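Local coordinates for protein sugar kinase (Agrobacterium tumefaciens, PDB 2RBC) that probably transfers a phosphate group from ATP to a sugar or related substrate, as a putative ribokinase of the pfkB carbohydrate kinase family, at residues 189-194 / 208-213; 216-221 / 228-233. All blocks are in the same frame, centred on the assembly; numbering follows the deposited sequence.

In the fold
Both contacts lie in the alpha/beta core of this pfkB-family kinase, on the same side of the chain's centre, with their own centres about 11 Å apart. They follow one another along the chain: contact 1 joins the end of strand 185-189 to the neighbouring parallel strand 206-210 and the start of helix 211-218, and contact 2 then sets the end of that helix against helix 223-233. Helix 211-218 is thus common to both. F209 of strand 206-210 touches L230 of contact 2, while V194 and R216 both lie beside a sulfate ion, probably from the crystallisation liquor. Two neighbouring strands are thereby joined to the helices packed against them.

Contact 1. Residues 189-194 / 208-213; sequences GDVAPV and VFSEPA. With SO4 (sulfate ion), chain E.
The hydroxyl of S210 meets the carboxylate of D190 beside the start of helix 211-218, OG donating to OD1 over 3.0 Å. It comes from above the carboxylate plane, 57° out of it, while the backbone N of V191 reaches the same OD1 on its anti side from the opposite face, at 2.8 Å. OG lies between the backbone N and carbonyl carbon of S210 (chi1 60°), which turns it back to accept from A213 N and so to cap helix 211-218. One hydroxyl therefore serves D190 and the helix start together.

Alongside, G189 pairs with F209 as a parallel bridge: G189 N donates to V208 O at 2.9 Å, and S210 N to G189 O at 3.1 Å. The F209 ring presents its edge to G189 O, and its CD1 lies only 4.0 Å from G189 CA, an approach suited to a residue without a side chain. A213 CB packs against G189 O and the backbone of D190. On the outer flank, the side chains of V191 and P212 cross at about a right angle, CG2 3.5 Å from CB. Gripped by two donors from opposite faces, the D190 carboxylate is held in its rotation, and S210 OG links it directly to the N-cap of the helix.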
loop_
_atom_site.group_PDB
_atom_site.type_symbol
_atom_site.label_atom_id
_atom_site.label_comp_id
_atom_site.label_asym_id
_atom_site.label_seq_id
_atom_site.Cartn_x
_atom_site.Cartn_y
_atom_site.Cartn_z
ATOM N N GLY A 189 -19.086 17.424 -8.140
ATOM C CA GLY A 189 -19.247 18.069 -6.857
ATOM C C GLY A 189 -19.336 16.992 -5.806
ATOM O O GLY A 189 -20.431 16.623 -5.346
ATOM N N ASP A 190 -18.182 16.460 -5.455
ATOM C CA ASP A 190 -18.085 15.480 -4.384
ATOM C C ASP A 190 -17.658 16.145 -3.073
ATOM O O ASP A 190 -17.435 17.326 -3.004
ATOM C CB ASP A 190 -17.091 14.399 -4.764
ATOM C CG ASP A 190 -17.445 13.039 -4.211
ATOM O OD1 ASP A 190 -18.177 12.914 -3.185
ATOM O OD2 ASP A 190 -17.032 12.074 -4.881
ATOM N N VAL A 191 -17.571 15.340 -2.029
ATOM C CA VAL A 191 -17.325 15.823 -0.687
ATOM C C VAL A 191 -16.034 16.614 -0.620
ATOM O O VAL A 191 -14.997 16.229 -1.171
ATOM C CB VAL A 191 -17.339 14.644 0.306
ATOM C CG1 VAL A 191 -16.874 15.094 1.629
ATOM C CG2 VAL A 191 -18.769 14.073 0.391
ATOM N N ALA A 192 -16.147 17.773 -0.006
ATOM C CA ALA A 192 -15.058 18.699 0.151
ATOM C C ALA A 192 -15.573 19.685 1.141
ATOM O O ALA A 192 -16.765 19.698 1.428
ATOM C CB ALA A 192 -14.728 19.433 -1.172
ATOM N N PRO A 193 -14.688 20.546 1.647
ATOM C CA PRO A 193 -15.156 21.656 2.447
ATOM C C PRO A 193 -16.200 22.431 1.671
ATOM O O PRO A 193 -16.088 22.561 0.441
ATOM C CB PRO A 193 -13.900 22.484 2.661
ATOM C CG PRO A 193 -12.780 21.491 2.569
ATOM C CD PRO A 193 -13.219 20.515 1.535
ATOM N N VAL A 194 -17.206 22.938 2.388
ATOM C CA VAL A 194 -18.308 23.675 1.765
ATOM C C VAL A 194 -17.801 24.875 1.015
ATOM O O VAL A 194 -18.335 25.211 -0.005
ATOM C CB VAL A 194 -19.409 24.182 2.749
ATOM C CG1 VAL A 194 -20.385 23.072 3.071
ATOM C CG2 VAL A 194 -18.794 24.792 3.996
ATOM N N VAL A 208 -22.623 17.794 -11.138
ATOM C CA VAL A 208 -23.190 16.525 -10.704
ATOM C C VAL A 208 -22.662 16.342 -9.315
ATOM O O VAL A 208 -21.474 16.088 -9.139
ATOM C CB VAL A 208 -22.796 15.324 -11.579
ATOM C CG1 VAL A 208 -23.499 14.050 -11.073
ATOM C CG2 VAL A 208 -23.042 15.623 -13.074
ATOM N N PHE A 209 -23.540 16.554 -8.334
ATOM C CA PHE A 209 -23.200 16.365 -6.925
ATOM C C PHE A 209 -23.449 14.902 -6.505
ATOM O O PHE A 209 -24.392 14.263 -6.978
ATOM C CB PHE A 209 -24.092 17.235 -6.005
ATOM C CG PHE A 209 -23.885 18.717 -6.138
ATOM C CD1 PHE A 209 -22.786 19.346 -5.527
ATOM C CD2 PHE A 209 -24.843 19.515 -6.788
ATOM C CE1 PHE A 209 -22.634 20.736 -5.597
ATOM C CE2 PHE A 209 -24.704 20.898 -6.885
ATOM C CZ PHE A 209 -23.597 21.523 -6.296
ATOM N N SER A 210 -22.611 14.390 -5.592
ATOM C CA SER A 210 -22.879 13.126 -4.936
ATOM C C SER A 210 -23.878 13.448 -3.847
ATOM O O SER A 210 -23.969 14.597 -3.395
ATOM C CB SER A 210 -21.594 12.576 -4.295
ATOM O OG SER A 210 -21.106 13.499 -3.345
ATOM N N GLU A 211 -24.624 12.450 -3.404
ATOM C CA GLU A 211 -25.552 12.693 -2.311
ATOM C C GLU A 211 -24.912 13.339 -1.035
ATOM O O GLU A 211 -25.415 14.330 -0.479
ATOM C CB GLU A 211 -26.292 11.396 -1.990
ATOM C CG GLU A 211 -27.166 11.530 -0.773
ATOM C CD GLU A 211 -28.145 10.377 -0.637
ATOM O OE1 GLU A 211 -28.105 9.430 -1.454
ATOM O OE2 GLU A 211 -28.955 10.455 0.312
ATOM N N PRO A 212 -23.801 12.788 -0.558
ATOM C CA PRO A 212 -23.167 13.421 0.588
ATOM C C PRO A 212 -22.741 14.873 0.387
ATOM O O PRO A 212 -22.856 15.680 1.308
ATOM C CB PRO A 212 -21.936 12.554 0.836
ATOM C CG PRO A 212 -22.121 11.357 0.095
ATOM C CD PRO A 212 -23.078 11.590 -0.998
ATOM N N ALA A 213 -22.256 15.231 -0.801
ATOM C CA ALA A 213 -21.844 16.623 -1.040
ATOM C C ALA A 213 -23.063 17.562 -1.013
ATOM O O ALA A 213 -23.050 18.624 -0.372
ATOM C CB ALA A 213 -21.129 16.719 -2.406
HETATM S S SO4 E . -17.089 22.118 5.974
HETATM O O1 SO4 E . -18.246 21.993 6.860
HETATM O O2 SO4 E . -16.473 23.439 6.112
HETATM O O3 SO4 E . -16.106 21.071 6.265
HETATM O O4 SO4 E . -17.559 21.980 4.608
#

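Contact 2. Residues 216-221 / 228-233; sequences RLTGLE and PVLHAR. With SO4 (sulfate ion), chain E.
This is a helix-to-helix packing contact, closed by one side-chain-to-backbone bond, between the end of helix 211-218 with the turn after it and the last part of helix 223-233. The side chains of T218 and L230 cross at about a right angle, CG2 lying 3.7 Å from CG, and in one of its two deposited conformers L217 brings CD2 to 3.9 Å from L230 CD2. Beyond G219, whose positive phi turns the chain out of the helix, L220 CD1 rests on V229 CG2.

R233 closes the other flank. Its chain runs extended from CG to NE, bringing NH1 within 3.0 Å of L217 O. The bond is nearly straight (171°) and lies in the guanidinium plane, although NH1 stands above the carbonyl plane. A water bridges the same oxygen to R233 NH2, so both terminal nitrogens are engaged at this helix end. T218 OG1 accepts from L220 N, forming an ST turn, and is also hydrogen-bonded to A214 O. R216 NH1 donates to O4 of a sulfate ion, probably from the crystallisation liquor. On the sheet side, L230 reaches F209 of strand 206-210, and M226 of helix 223-233 adjoins T218 and L220.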
loop_
_atom_site.group_PDB
_atom_site.type_symbol
_atom_site.label_atom_id
_atom_site.label_comp_id
_atom_site.label_asym_id
_atom_site.label_seq_id
_atom_site.Cartn_x
_atom_site.Cartn_y
_atom_site.Cartn_z
ATOM N N ARG A 216 -24.363 18.131 2.466
ATOM C CA ARG A 216 -23.596 19.103 3.199
ATOM C C ARG A 216 -23.892 20.510 2.757
ATOM O O ARG A 216 -23.995 21.416 3.581
ATOM C CB ARG A 216 -22.088 18.861 3.054
ATOM C CG ARG A 216 -21.314 19.830 3.961
ATOM C CD ARG A 216 -19.775 19.705 3.904
ATOM N NE ARG A 216 -19.300 18.344 4.133
ATOM C CZ ARG A 216 -18.011 17.995 4.159
ATOM N NH1 ARG A 216 -17.053 18.902 3.981
ATOM N NH2 ARG A 216 -17.682 16.726 4.361
ATOM N N LEU A 217 -24.027 20.695 1.448
ATOM C CA LEU A 217 -24.209 22.026 0.887
ATOM C C LEU A 217 -25.574 22.626 1.231
ATOM O O LEU A 217 -25.671 23.835 1.447
ATOM C CB LEU A 217 -23.965 21.999 -0.643
ATOM C CG LEU A 217 -23.765 23.326 -1.387
ATOM C CD1 LEU A 217 -22.608 24.170 -0.808
ATOM C CD2 LEU A 217 -23.527 23.034 -2.865
ATOM N N THR A 218 -26.614 21.788 1.284
ATOM C CA THR A 218 -27.990 22.238 1.486
ATOM C C THR A 218 -28.434 22.073 2.896
ATOM O O THR A 218 -29.372 22.734 3.348
ATOM C CB THR A 218 -29.006 21.451 0.620
ATOM O OG1 THR A 218 -29.096 20.079 1.075
ATOM C CG2 THR A 218 -28.624 21.530 -0.855
ATOM N N GLY A 219 -27.773 21.171 3.599
ATOM C CA GLY A 219 -28.185 20.808 4.929
ATOM C C GLY A 219 -29.521 20.080 4.994
ATOM O O GLY A 219 -30.143 20.059 6.063
ATOM N N LEU A 220 -29.966 19.488 3.881
ATOM C CA LEU A 220 -31.201 18.707 3.863
ATOM C C LEU A 220 -30.890 17.230 3.779
ATOM O O LEU A 220 -29.775 16.825 3.494
ATOM C CB LEU A 220 -32.104 19.119 2.698
ATOM C CG LEU A 220 -32.487 20.602 2.668
ATOM C CD1 LEU A 220 -33.332 20.919 1.463
ATOM C CD2 LEU A 220 -33.203 21.019 3.931
ATOM N N GLU A 221 -31.899 16.414 4.000
ATOM C CA GLU A 221 -31.668 14.987 4.174
ATOM C C GLU A 221 -32.001 14.175 2.924
ATOM O O GLU A 221 -31.297 13.239 2.603
ATOM C CB GLU A 221 -32.500 14.504 5.349
ATOM C CG GLU A 221 -32.213 13.083 5.800
ATOM C CD GLU A 221 -33.163 12.653 6.938
ATOM O OE1 GLU A 221 -33.826 13.546 7.558
ATOM O OE2 GLU A 221 -33.244 11.417 7.202
ATOM N N PRO A 228 -34.661 21.574 -5.490
ATOM C CA PRO A 228 -35.229 22.923 -5.482
ATOM C C PRO A 228 -34.286 24.032 -4.981
ATOM O O PRO A 228 -34.234 25.104 -5.593
ATOM C CB PRO A 228 -36.490 22.775 -4.615
ATOM C CG PRO A 228 -36.866 21.355 -4.794
ATOM C CD PRO A 228 -35.583 20.607 -4.859
ATOM N N VAL A 229 -33.523 23.740 -3.922
ATOM C CA VAL A 229 -32.633 24.720 -3.326
ATOM C C VAL A 229 -31.413 24.924 -4.226
ATOM O O VAL A 229 -30.984 26.042 -4.435
ATOM C CB VAL A 229 -32.143 24.306 -1.908
ATOM C CG1 VAL A 229 -31.628 25.570 -1.170
ATOM C CG2 VAL A 229 -33.263 23.666 -1.121
ATOM N N LEU A 230 -30.868 23.834 -4.763
ATOM C CA LEU A 230 -29.672 23.914 -5.556
ATOM C C LEU A 230 -29.987 24.616 -6.894
ATOM O O LEU A 230 -29.186 25.404 -7.372
ATOM C CB LEU A 230 -29.059 22.514 -5.781
ATOM C CG LEU A 230 -28.409 21.836 -4.574
ATOM C CD1 LEU A 230 -27.998 20.378 -4.898
ATOM C CD2 LEU A 230 -27.188 22.701 -4.126
ATOM N N HIS A 231 -31.155 24.367 -7.467
ATOM C CA HIS A 231 -31.548 25.095 -8.650
ATOM C C HIS A 231 -31.661 26.615 -8.391
ATOM O O HIS A 231 -31.201 27.427 -9.170
ATOM C CB HIS A 231 -32.874 24.606 -9.213
ATOM C CG HIS A 231 -33.395 25.510 -10.286
ATOM N ND1 HIS A 231 -32.805 25.581 -11.530
ATOM C CD2 HIS A 231 -34.353 26.465 -10.265
ATOM C CE1 HIS A 231 -33.421 26.501 -12.248
ATOM N NE2 HIS A 231 -34.377 27.039 -11.509
ATOM N N ALA A 232 -32.302 26.974 -7.291
ATOM C CA ALA A 232 -32.528 28.358 -6.945
ATOM C C ALA A 232 -31.203 29.068 -6.745
ATOM O O ALA A 232 -31.079 30.216 -7.129
ATOM C CB ALA A 232 -33.406 28.487 -5.701
ATOM N N ARG A 233 -30.229 28.391 -6.143
ATOM C CA ARG A 233 -28.903 28.962 -5.920
ATOM C C ARG A 233 -28.101 29.179 -7.220
ATOM O O ARG A 233 -27.350 30.132 -7.326
ATOM C CB ARG A 233 -28.092 28.099 -4.961
ATOM C CG ARG A 233 -28.580 28.173 -3.550
ATOM C CD ARG A 233 -27.677 27.353 -2.659
ATOM N NE ARG A 233 -28.245 27.243 -1.325
ATOM C CZ ARG A 233 -27.727 26.486 -0.365
ATOM N NH1 ARG A 233 -26.654 25.749 -0.605
ATOM N NH2 ARG A 233 -28.317 26.433 0.814
HETATM S S SO4 E . -17.089 22.118 5.974
HETATM O O1 SO4 E . -18.246 21.993 6.860
HETATM O O2 SO4 E . -16.473 23.439 6.112
HETATM O O3 SO4 E . -16.106 21.071 6.265
HETATM O O4 SO4 E . -17.559 21.980 4.608
HETATM O O HOH W 1 -27.311 25.730 3.504
#